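PDB 4MRU: SusD homolog from Bacteroides thetaiotaomicron, which probably binds mucin O-glycans as a TPR-like, helix-rich member of the SusD/RagB outer membrane lipoprotein family, and carries a bound magnesium ion. Local coordinates for residues I128-V133 with M157-E162; T354-S359 with E369-S374; M459-Y464 with T498-D503. One frame throughout, in Å; residues are numbered along the deposited sequence. Where two conformers were deposited one is given.

Interaction 1: residues I128-V133 with M157-E162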
loop_
_atom_site.group_PDB
_atom_site.type_symbol
_atom_site.label_atom_id
_atom_site.label_comp_id
_atom_site.label_asym_id
_atom_site.label_seq_id
_atom_site.Cartn_x
_atom_site.Cartn_y
_atom_site.Cartn_z
ATOM N N ILE A 128 -4.337 17.135 -2.146
ATOM C CA ILE A 128 -5.257 16.930 -1.056
ATOM C C ILE A 128 -5.157 18.100 -0.083
ATOM O O ILE A 128 -4.106 18.743 0.028
ATOM C CB ILE A 128 -4.975 15.645 -0.222
ATOM C CG1 ILE A 128 -3.556 15.616 0.339
ATOM C CG2 ILE A 128 -5.175 14.373 -1.039
ATOM C CD1 ILE A 128 -3.435 14.670 1.515
ATOM N N PRO A 129 -6.236 18.344 0.653
ATOM C CA PRO A 129 -6.182 19.213 1.826
ATOM C C PRO A 129 -5.228 18.612 2.844
ATOM O O PRO A 129 -5.247 17.428 3.046
ATOM C CB PRO A 129 -7.606 19.186 2.362
ATOM C CG PRO A 129 -8.443 18.617 1.268
ATOM C CD PRO A 129 -7.560 17.731 0.470
ATOM N N TYR A 130 -4.315 19.417 3.353
ATOM C CA TYR A 130 -3.324 18.965 4.273
ATOM C C TYR A 130 -2.879 20.148 5.165
ATOM O O TYR A 130 -3.363 20.271 6.267
ATOM C CB TYR A 130 -2.112 18.336 3.557
ATOM C CG TYR A 130 -1.198 17.618 4.570
ATOM C CD1 TYR A 130 -1.602 16.448 5.191
ATOM C CD2 TYR A 130 0.064 18.096 4.862
ATOM C CE1 TYR A 130 -0.785 15.784 6.118
ATOM C CE2 TYR A 130 0.892 17.430 5.743
ATOM C CZ TYR A 130 0.457 16.301 6.391
ATOM O OH TYR A 130 1.246 15.662 7.295
ATOM N N SER A 131 -2.025 21.044 4.672
ATOM C CA SER A 131 -1.489 22.139 5.511
ATOM C C SER A 131 -2.543 23.182 5.950
ATOM O O SER A 131 -2.374 23.839 6.969
ATOM C CB SER A 131 -0.298 22.857 4.815
ATOM O OG SER A 131 -0.741 23.575 3.661
ATOM N N LYS A 132 -3.608 23.356 5.183
ATOM C CA LYS A 132 -4.592 24.418 5.473
ATOM C C LYS A 132 -5.879 23.876 6.069
ATOM O O LYS A 132 -6.901 24.552 6.065
ATOM C CB LYS A 132 -4.902 25.198 4.195
ATOM C CG LYS A 132 -3.676 25.933 3.649
ATOM C CD LYS A 132 -3.889 26.329 2.211
ATOM C CE LYS A 132 -2.734 27.168 1.699
ATOM N NZ LYS A 132 -3.011 27.565 0.299
ATOM N N VAL A 133 -5.859 22.644 6.553
ATOM C CA VAL A 133 -7.028 22.121 7.233
ATOM C C VAL A 133 -7.119 22.804 8.605
ATOM O O VAL A 133 -6.131 22.848 9.329
ATOM C CB VAL A 133 -6.965 20.599 7.357
ATOM C CG1 VAL A 133 -8.155 20.091 8.151
ATOM C CG2 VAL A 133 -6.935 19.970 5.957
HETATM N N MSE A 157 6.660 17.558 0.812
HETATM C CA MSE A 157 7.738 18.353 1.435
HETATM C C MSE A 157 7.353 18.718 2.868
HETATM O O MSE A 157 8.209 18.725 3.773
HETATM C CB MSE A 157 8.043 19.574 0.588
HETATM C CG MSE A 157 8.711 19.196 -0.755
HETATM SE SE MSE A 157 9.685 17.463 -0.867
HETATM C CE MSE A 157 8.671 17.005 -2.484
ATOM N N ARG A 158 6.078 18.997 3.111
ATOM C CA ARG A 158 5.615 19.317 4.437
ATOM C C ARG A 158 5.678 18.084 5.335
ATOM O O ARG A 158 6.131 18.165 6.465
ATOM C CB ARG A 158 4.196 19.938 4.389
ATOM C CG ARG A 158 3.621 20.299 5.770
ATOM C CD ARG A 158 4.442 21.349 6.516
ATOM N NE ARG A 158 4.084 22.685 6.088
ATOM C CZ ARG A 158 3.145 23.433 6.663
ATOM N NH1 ARG A 158 2.469 22.995 7.721
ATOM N NH2 ARG A 158 2.876 24.636 6.179
HETATM N N MSE A 159 5.280 16.918 4.825
HETATM C CA MSE A 159 5.438 15.674 5.571
HETATM C C MSE A 159 6.888 15.421 5.947
HETATM O O MSE A 159 7.183 15.031 7.081
HETATM C CB MSE A 159 4.868 14.481 4.744
HETATM C CG MSE A 159 3.347 14.588 4.657
HETATM SE SE MSE A 159 2.724 13.081 3.530
HETATM C CE MSE A 159 0.886 13.202 4.093
ATOM N N PHE A 160 7.814 15.618 5.019
ATOM C CA PHE A 160 9.204 15.391 5.349
ATOM C C PHE A 160 9.636 16.331 6.483
ATOM O O PHE A 160 10.329 15.899 7.412
ATOM C CB PHE A 160 10.136 15.583 4.161
ATOM C CG PHE A 160 10.116 14.443 3.172
ATOM C CD1 PHE A 160 10.384 13.149 3.569
ATOM C CD2 PHE A 160 9.883 14.691 1.836
ATOM C CE1 PHE A 160 10.399 12.109 2.647
ATOM C CE2 PHE A 160 9.934 13.659 0.897
ATOM C CZ PHE A 160 10.178 12.371 1.302
ATOM N N GLN A 161 9.194 17.584 6.424
ATOM C CA GLN A 161 9.506 18.535 7.482
ATOM C C GLN A 161 8.894 18.085 8.811
ATOM O O GLN A 161 9.570 18.059 9.853
ATOM C CB GLN A 161 9.022 19.922 7.063
ATOM C CG GLN A 161 9.346 21.081 7.984
ATOM C CD GLN A 161 8.583 22.331 7.549
ATOM O OE1 GLN A 161 8.255 22.507 6.360
ATOM N NE2 GLN A 161 8.246 23.167 8.508
ATOM N N GLU A 162 7.654 17.625 8.775
ATOM C CA GLU A 162 7.005 17.126 9.998
ATOM C C GLU A 162 7.638 15.830 10.556
ATOM O O GLU A 162 7.746 15.668 11.785
ATOM C CB GLU A 162 5.506 16.924 9.748
ATOM C CG GLU A 162 4.774 18.238 9.472
ATOM C CD GLU A 162 3.361 18.050 8.981
ATOM O OE1 GLU A 162 3.034 16.933 8.475
ATOM O OE2 GLU A 162 2.587 19.046 9.049
#
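Ser131, in a type I turn running from Tyr130 to Val133, brings its CA to 7.7 Å from the CA of Arg158 on helix 152-173, where the loop and helix backbones come closest. Tyr130 reaches across to the helix because its CG stands trans to the backbone N (chi1 -169°). Its OH donates a very short hydrogen bond of 2.5 Å to OE1 of Glu162, with ring and carboxylate planes 52° apart. Met159, present as selenomethionine, runs obliquely to the ring: its CE lies 3.7 Å from Tyr130 CE1 and its SE makes a slanted Met-aromatic contact. At the ring edge, Arg158 CG sits 4.0 Å from Tyr130 CE2. Farther out, the guanidinium of Arg158 lays one face against Ser131 CB, while Ser131 OG bonds to Asp150. Replacing Tyr130 with a phenylalanine would probably leave Glu162 OE1 without its phenolic donor and loosen the loop's hold on the helix. Arg114 of helix 104-125 forms a salt bridge with Glu162 OE2 and a cation-pi contact with Tyr130, so the buried carboxylate is gripped through both oxygens, which probably favours its charged form.

Interaction 2: residues T354-S359 with E369-S374. With MG (magnesium ion), chain C.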
loop_
_atom_site.group_PDB
_atom_site.type_symbol
_atom_site.label_atom_id
_atom_site.label_comp_id
_atom_site.label_asym_id
_atom_site.label_seq_id
_atom_site.Cartn_x
_atom_site.Cartn_y
_atom_site.Cartn_z
ATOM N N THR A 354 18.054 -10.619 1.270
ATOM C CA THR A 354 17.637 -10.405 2.645
ATOM C C THR A 354 16.128 -10.070 2.750
ATOM O O THR A 354 15.450 -10.573 3.623
ATOM C CB THR A 354 18.495 -9.290 3.278
ATOM O OG1 THR A 354 19.836 -9.741 3.337
ATOM C CG2 THR A 354 17.993 -8.925 4.648
ATOM N N GLY A 355 15.595 -9.309 1.818
ATOM C CA GLY A 355 14.183 -9.004 1.816
ATOM C C GLY A 355 13.338 -10.243 1.653
ATOM O O GLY A 355 12.340 -10.414 2.340
ATOM N N VAL A 356 13.746 -11.130 0.747
ATOM C CA VAL A 356 13.002 -12.349 0.521
ATOM C C VAL A 356 13.075 -13.220 1.797
ATOM O O VAL A 356 12.080 -13.785 2.257
ATOM C CB VAL A 356 13.542 -13.126 -0.694
ATOM C CG1 VAL A 356 12.856 -14.476 -0.813
ATOM C CG2 VAL A 356 13.340 -12.326 -1.969
ATOM N N LYS A 357 14.271 -13.379 2.316
ATOM C CA LYS A 357 14.494 -14.177 3.544
ATOM C C LYS A 357 13.666 -13.681 4.744
ATOM O O LYS A 357 13.097 -14.483 5.509
ATOM C CB LYS A 357 15.969 -14.231 3.887
ATOM C CG LYS A 357 16.737 -15.178 2.957
ATOM C CD LYS A 357 18.220 -15.297 3.326
ATOM C CE LYS A 357 18.937 -13.988 3.050
ATOM N NZ LYS A 357 20.425 -14.188 2.975
ATOM N N LEU A 358 13.661 -12.383 4.938
ATOM C CA LEU A 358 12.873 -11.752 5.977
ATOM C C LEU A 358 11.389 -11.994 5.788
ATOM O O LEU A 358 10.692 -12.212 6.766
ATOM C CB LEU A 358 13.119 -10.241 6.016
ATOM C CG LEU A 358 14.468 -9.834 6.581
ATOM C CD1 LEU A 358 14.762 -8.374 6.291
ATOM C CD2 LEU A 358 14.541 -10.096 8.073
ATOM N N SER A 359 10.889 -11.895 4.557
ATOM C CA SER A 359 9.467 -12.183 4.333
ATOM C C SER A 359 9.153 -13.653 4.650
ATOM O O SER A 359 8.151 -13.939 5.268
ATOM C CB SER A 359 9.052 -11.836 2.915
ATOM O OG SER A 359 7.762 -12.281 2.616
ATOM N N GLU A 369 16.322 -19.978 0.610
ATOM C CA GLU A 369 17.606 -20.000 -0.089
ATOM C C GLU A 369 17.453 -20.690 -1.441
ATOM O O GLU A 369 17.953 -20.172 -2.406
ATOM C CB GLU A 369 18.709 -20.655 0.763
ATOM C CG GLU A 369 19.095 -19.831 2.010
ATOM C CD GLU A 369 20.118 -18.712 1.776
ATOM O OE1 GLU A 369 20.319 -18.291 0.611
ATOM O OE2 GLU A 369 20.716 -18.223 2.779
ATOM N N ASP A 370 16.769 -21.850 -1.512
ATOM C CA ASP A 370 16.491 -22.477 -2.815
ATOM C C ASP A 370 15.573 -21.615 -3.726
ATOM O O ASP A 370 15.782 -21.537 -4.915
ATOM C CB ASP A 370 15.856 -23.856 -2.658
ATOM C CG ASP A 370 16.861 -24.918 -2.253
ATOM O OD1 ASP A 370 18.076 -24.704 -2.467
ATOM O OD2 ASP A 370 16.430 -25.970 -1.733
ATOM N N TYR A 371 14.545 -21.007 -3.152
ATOM C CA TYR A 371 13.612 -20.130 -3.868
ATOM C C TYR A 371 14.364 -18.981 -4.562
ATOM O O TYR A 371 14.110 -18.639 -5.698
ATOM C CB TYR A 371 12.569 -19.584 -2.877
ATOM C CG TYR A 371 11.562 -18.578 -3.427
ATOM C CD1 TYR A 371 10.365 -19.011 -3.995
ATOM C CD2 TYR A 371 11.780 -17.224 -3.330
ATOM C CE1 TYR A 371 9.432 -18.139 -4.481
ATOM C CE2 TYR A 371 10.816 -16.300 -3.796
ATOM C CZ TYR A 371 9.641 -16.765 -4.344
ATOM O OH TYR A 371 8.700 -15.867 -4.808
ATOM N N LEU A 372 15.367 -18.468 -3.893
ATOM C CA LEU A 372 16.178 -17.364 -4.428
ATOM C C LEU A 372 16.988 -17.731 -5.674
ATOM O O LEU A 372 17.448 -16.848 -6.371
ATOM C CB LEU A 372 17.126 -16.845 -3.328
ATOM C CG LEU A 372 16.519 -15.868 -2.323
ATOM C CD1 LEU A 372 17.508 -15.634 -1.210
ATOM C CD2 LEU A 372 16.157 -14.589 -3.019
ATOM N N ASN A 373 17.137 -19.012 -5.973
ATOM C CA ASN A 373 17.757 -19.419 -7.209
ATOM C C ASN A 373 16.789 -19.889 -8.260
ATOM O O ASN A 373 17.193 -20.496 -9.256
ATOM C CB ASN A 373 18.756 -20.529 -6.908
ATOM C CG ASN A 373 19.942 -20.007 -6.134
ATOM O OD1 ASN A 373 20.490 -18.968 -6.433
ATOM N ND2 ASN A 373 20.323 -20.742 -5.091
ATOM N N SER A 374 15.500 -19.641 -8.046
ATOM C CA SER A 374 14.489 -20.121 -8.962
ATOM C C SER A 374 14.570 -19.380 -10.285
ATOM O O SER A 374 14.758 -18.146 -10.322
ATOM C CB SER A 374 13.079 -19.937 -8.364
ATOM O OG SER A 374 12.083 -20.222 -9.327
HETATM MG MG MG C . 22.113 -17.673 -5.859
HETATM O O HOH W 1 21.021 -15.400 0.503
HETATM O O HOH W 2 22.895 -19.251 -4.686
HETATM O O HOH W 3 23.138 -18.314 -7.657
HETATM O O HOH W 4 21.287 -16.045 -6.870
HETATM O O HOH W 5 23.763 -16.450 -5.259
HETATM O O HOH W 6 21.012 -17.030 -4.186
#
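Val356 on helix 348-363 packs against Leu372 and Tyr371, and every carbon of its side chain finds a partner. CB is 3.8 Å from Leu372 CD2. Beyond it the two methyls part. CG1, trans to the backbone N (chi1 173°), comes within 3.9 Å of Tyr371 CD2 and meets that ring obliquely. CG2 lies 3.8 Å from Leu372 CD2, so this one leucine methyl rests against CB and both branches of the valine as the side chains slide past each other in opposite directions. The phenol of Tyr371 continues past the valine to a hydrogen bond with Gln418 of helix 408-423, and Phe332 of helix 327-339 also touches Val356.

One residue along, Lys357 lies at the more solvated margin. Its CG approaches CD1 of Leu372, and its CD passes 3.9 Å from Glu369 OE2. The glutamate chain is bent at chi2 (-84°), which swings its carboxylate back across the lysine. NZ and OE2 remain 4.1 Å apart, too far for a salt bridge; the charges are joined through a water, which accepts from Lys357 NZ at 2.8 Å and donates to Glu369 OE1 at 3.0 Å.

Asn373, in the type I turn from Tyr371 to Ser374, carries the magnesium ion. Its OD1 binds the metal at 2.1 Å and five waters complete an octahedron, while its ND2 donates to one of those waters and thereby helps fix the amide's rotation. The whole is a short-range pairing of consecutive helical segments, in keeping with the helical, TPR-like SusD fold: an apolar seam with a water-bridged charge pair at its margin, next to a largely hydrated magnesium site with one protein ligand.

Interaction 3: residues M459-Y464 with T498-D503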
loop_
_atom_site.group_PDB
_atom_site.type_symbol
_atom_site.label_atom_id
_atom_site.label_comp_id
_atom_site.label_asym_id
_atom_site.label_seq_id
_atom_site.Cartn_x
_atom_site.Cartn_y
_atom_site.Cartn_z
HETATM N N MSE A 459 -5.547 2.151 -13.636
HETATM C CA MSE A 459 -5.900 3.311 -12.808
HETATM C C MSE A 459 -4.639 3.971 -12.311
HETATM O O MSE A 459 -3.767 3.318 -11.736
HETATM C CB MSE A 459 -6.724 2.975 -11.576
HETATM C CG MSE A 459 -8.111 2.553 -11.935
HETATM SE SE MSE A 459 -9.292 4.040 -12.391
HETATM C CE MSE A 459 -10.167 4.724 -10.753
ATOM N N ARG A 460 -4.552 5.278 -12.514
ATOM C CA ARG A 460 -3.394 6.087 -12.137
ATOM C C ARG A 460 -3.632 6.893 -10.849
ATOM O O ARG A 460 -2.697 7.310 -10.186
ATOM C CB ARG A 460 -3.040 7.008 -13.305
ATOM C CG ARG A 460 -2.817 6.299 -14.637
ATOM C CD ARG A 460 -1.986 5.021 -14.547
ATOM N NE ARG A 460 -0.613 5.285 -14.250
ATOM C CZ ARG A 460 0.365 4.381 -14.285
ATOM N NH1 ARG A 460 0.127 3.101 -14.558
ATOM N NH2 ARG A 460 1.585 4.759 -13.982
ATOM N N ARG A 461 -4.900 7.034 -10.479
ATOM C CA ARG A 461 -5.332 7.666 -9.276
ATOM C C ARG A 461 -6.835 7.432 -9.121
ATOM O O ARG A 461 -7.491 6.933 -10.031
ATOM C CB ARG A 461 -5.051 9.164 -9.318
ATOM C CG ARG A 461 -5.775 9.876 -10.474
ATOM C CD ARG A 461 -5.462 11.352 -10.516
ATOM N NE ARG A 461 -6.058 12.128 -9.438
ATOM C CZ ARG A 461 -7.309 12.607 -9.417
ATOM N NH1 ARG A 461 -8.164 12.369 -10.406
ATOM N NH2 ARG A 461 -7.716 13.334 -8.370
ATOM N N LEU A 462 -7.387 7.820 -7.973
ATOM C CA LEU A 462 -8.833 7.876 -7.762
ATOM C C LEU A 462 -9.355 9.300 -7.978
ATOM O O LEU A 462 -8.637 10.267 -7.740
ATOM C CB LEU A 462 -9.243 7.473 -6.346
ATOM C CG LEU A 462 -9.496 6.047 -6.010
ATOM C CD1 LEU A 462 -10.136 5.937 -4.611
ATOM C CD2 LEU A 462 -10.378 5.407 -7.076
HETATM N N MSE A 463 -10.629 9.389 -8.327
HETATM C CA MSE A 463 -11.287 10.656 -8.607
HETATM C C MSE A 463 -11.820 11.233 -7.325
HETATM O O MSE A 463 -12.171 10.494 -6.431
HETATM C CB MSE A 463 -12.459 10.471 -9.576
HETATM C CG MSE A 463 -11.967 9.953 -10.918
HETATM SE SE MSE A 463 -12.089 7.977 -10.933
HETATM C CE MSE A 463 -14.043 7.794 -11.199
ATOM N N TYR A 464 -11.861 12.555 -7.223
ATOM C CA TYR A 464 -12.366 13.210 -6.011
ATOM C C TYR A 464 -13.843 12.918 -5.826
ATOM O O TYR A 464 -14.527 12.677 -6.783
ATOM C CB TYR A 464 -12.153 14.704 -6.068
ATOM C CG TYR A 464 -10.670 15.093 -6.087
ATOM C CD1 TYR A 464 -9.820 14.737 -5.051
ATOM C CD2 TYR A 464 -10.152 15.853 -7.107
ATOM C CE1 TYR A 464 -8.480 15.142 -5.032
ATOM C CE2 TYR A 464 -8.809 16.244 -7.126
ATOM C CZ TYR A 464 -7.985 15.914 -6.088
ATOM O OH TYR A 464 -6.672 16.344 -6.137
ATOM N N THR A 498 -5.319 10.393 -15.120
ATOM C CA THR A 498 -4.383 11.479 -14.927
ATOM C C THR A 498 -3.330 11.046 -13.914
ATOM O O THR A 498 -3.676 10.503 -12.883
ATOM C CB THR A 498 -5.128 12.734 -14.458
ATOM O OG1 THR A 498 -5.928 13.237 -15.540
ATOM C CG2 THR A 498 -4.165 13.825 -14.037
ATOM N N HIS A 499 -2.051 11.287 -14.217
ATOM C CA HIS A 499 -0.976 10.884 -13.313
ATOM C C HIS A 499 -0.874 11.870 -12.148
ATOM O O HIS A 499 -0.917 13.100 -12.342
ATOM C CB HIS A 499 0.382 10.828 -14.034
ATOM C CG HIS A 499 0.530 9.687 -15.004
ATOM N ND1 HIS A 499 1.759 9.177 -15.353
ATOM C CD2 HIS A 499 -0.386 8.960 -15.694
ATOM C CE1 HIS A 499 1.594 8.186 -16.218
ATOM N NE2 HIS A 499 0.308 8.040 -16.444
ATOM N N VAL A 500 -0.633 11.344 -10.966
ATOM C CA VAL A 500 -0.210 12.176 -9.837
ATOM C C VAL A 500 1.235 12.633 -10.065
ATOM O O VAL A 500 1.966 12.029 -10.858
ATOM C CB VAL A 500 -0.374 11.466 -8.454
ATOM C CG1 VAL A 500 -1.821 10.939 -8.281
ATOM C CG2 VAL A 500 0.609 10.352 -8.285
ATOM N N TRP A 501 1.655 13.634 -9.284
ATOM C CA TRP A 501 2.943 14.301 -9.530
ATOM C C TRP A 501 4.151 13.358 -9.532
ATOM O O TRP A 501 5.017 13.507 -10.372
ATOM C CB TRP A 501 3.148 15.442 -8.511
ATOM C CG TRP A 501 4.537 16.010 -8.496
ATOM C CD1 TRP A 501 5.111 16.811 -9.428
ATOM C CD2 TRP A 501 5.507 15.822 -7.470
ATOM N NE1 TRP A 501 6.400 17.127 -9.054
ATOM C CE2 TRP A 501 6.669 16.497 -7.865
ATOM C CE3 TRP A 501 5.512 15.128 -6.256
ATOM C CZ2 TRP A 501 7.809 16.534 -7.068
ATOM C CZ3 TRP A 501 6.676 15.138 -5.478
ATOM C CH2 TRP A 501 7.786 15.855 -5.891
ATOM N N TRP A 502 4.242 12.395 -8.629
ATOM C CA TRP A 502 5.433 11.539 -8.623
ATOM C C TRP A 502 5.440 10.463 -9.736
ATOM O O TRP A 502 6.448 9.806 -9.897
ATOM C CB TRP A 502 5.675 10.866 -7.259
ATOM C CG TRP A 502 4.512 10.132 -6.583
ATOM C CD1 TRP A 502 3.891 10.515 -5.459
ATOM C CD2 TRP A 502 3.925 8.877 -6.948
ATOM N NE1 TRP A 502 2.936 9.623 -5.104
ATOM C CE2 TRP A 502 2.916 8.614 -6.029
ATOM C CE3 TRP A 502 4.119 7.991 -7.992
ATOM C CZ2 TRP A 502 2.130 7.486 -6.083
ATOM C CZ3 TRP A 502 3.321 6.851 -8.058
ATOM C CH2 TRP A 502 2.326 6.628 -7.125
ATOM N N ASP A 503 4.318 10.262 -10.434
ATOM C CA ASP A 503 4.179 9.190 -11.426
ATOM C C ASP A 503 4.677 9.705 -12.751
ATOM O O ASP A 503 3.896 10.205 -13.612
ATOM C CB ASP A 503 2.719 8.713 -11.488
ATOM C CG ASP A 503 2.491 7.590 -12.478
ATOM O OD1 ASP A 503 3.488 7.136 -13.094
ATOM O OD2 ASP A 503 1.302 7.186 -12.635
HETATM O O HOH W 7 -0.452 8.497 -11.071
#
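Arg460 is bent at chi2 (-43°) and chi3 (-70°), and Asp503 holds CG trans to its backbone N (chi1 -179°), so guanidinium and carboxylate meet. The salt bridge centres on Asp503 OD2, whose syn lone pair receives Arg460 NH2 at 2.8 Å. Two weak bonds add to it, from NH2 to OD1 and from NE to OD2. His499 lies alongside the arginine, with NE2 3.6 Å from Arg460 NE, and its ND1 donates to the backbone O of Asp503 at 2.9 Å, fixing the imidazole's rotation. A water ties both backbones together, donating to Arg460 O and Asp503 OD2 and accepting from Val500 N. Next along, Arg461 CB rests 3.8 Å from Val500 CG1, while its CD lies 3.1 Å from Thr498 O, a buried carbonyl with no hydrogen-bond partner in the model. The Arg461 guanidinium continues to a salt bridge with Asp494. Around this pair of loops, helix 427-437 supplies Arg435, which bonds to Arg460 O; Leu483 of helix 473-486 packs on Arg461 and Thr498, and Gln152 of helix 152-173 touches Val500.

How the interactions relate
Interactions 1 and 3 are neighbours, their centres about 18 Å apart, and helix 152-173 is common to their surroundings: it supplies residues 157-162 to interaction 1, while Val500 and Trp501 of interaction 3 pack on its Gln152. They also touch through Met157 CE and Trp501 CH2 at 3.7 Å, though Met157 has two conformers and this contact is correspondingly uncertain. Interaction 2 stands apart on the other side of the chain's centre, its centre about 38 Å from that of interaction 1 and about 33 Å from that of interaction 3. The magnesium ion belongs to interaction 2; the other two contacts lie well away from it.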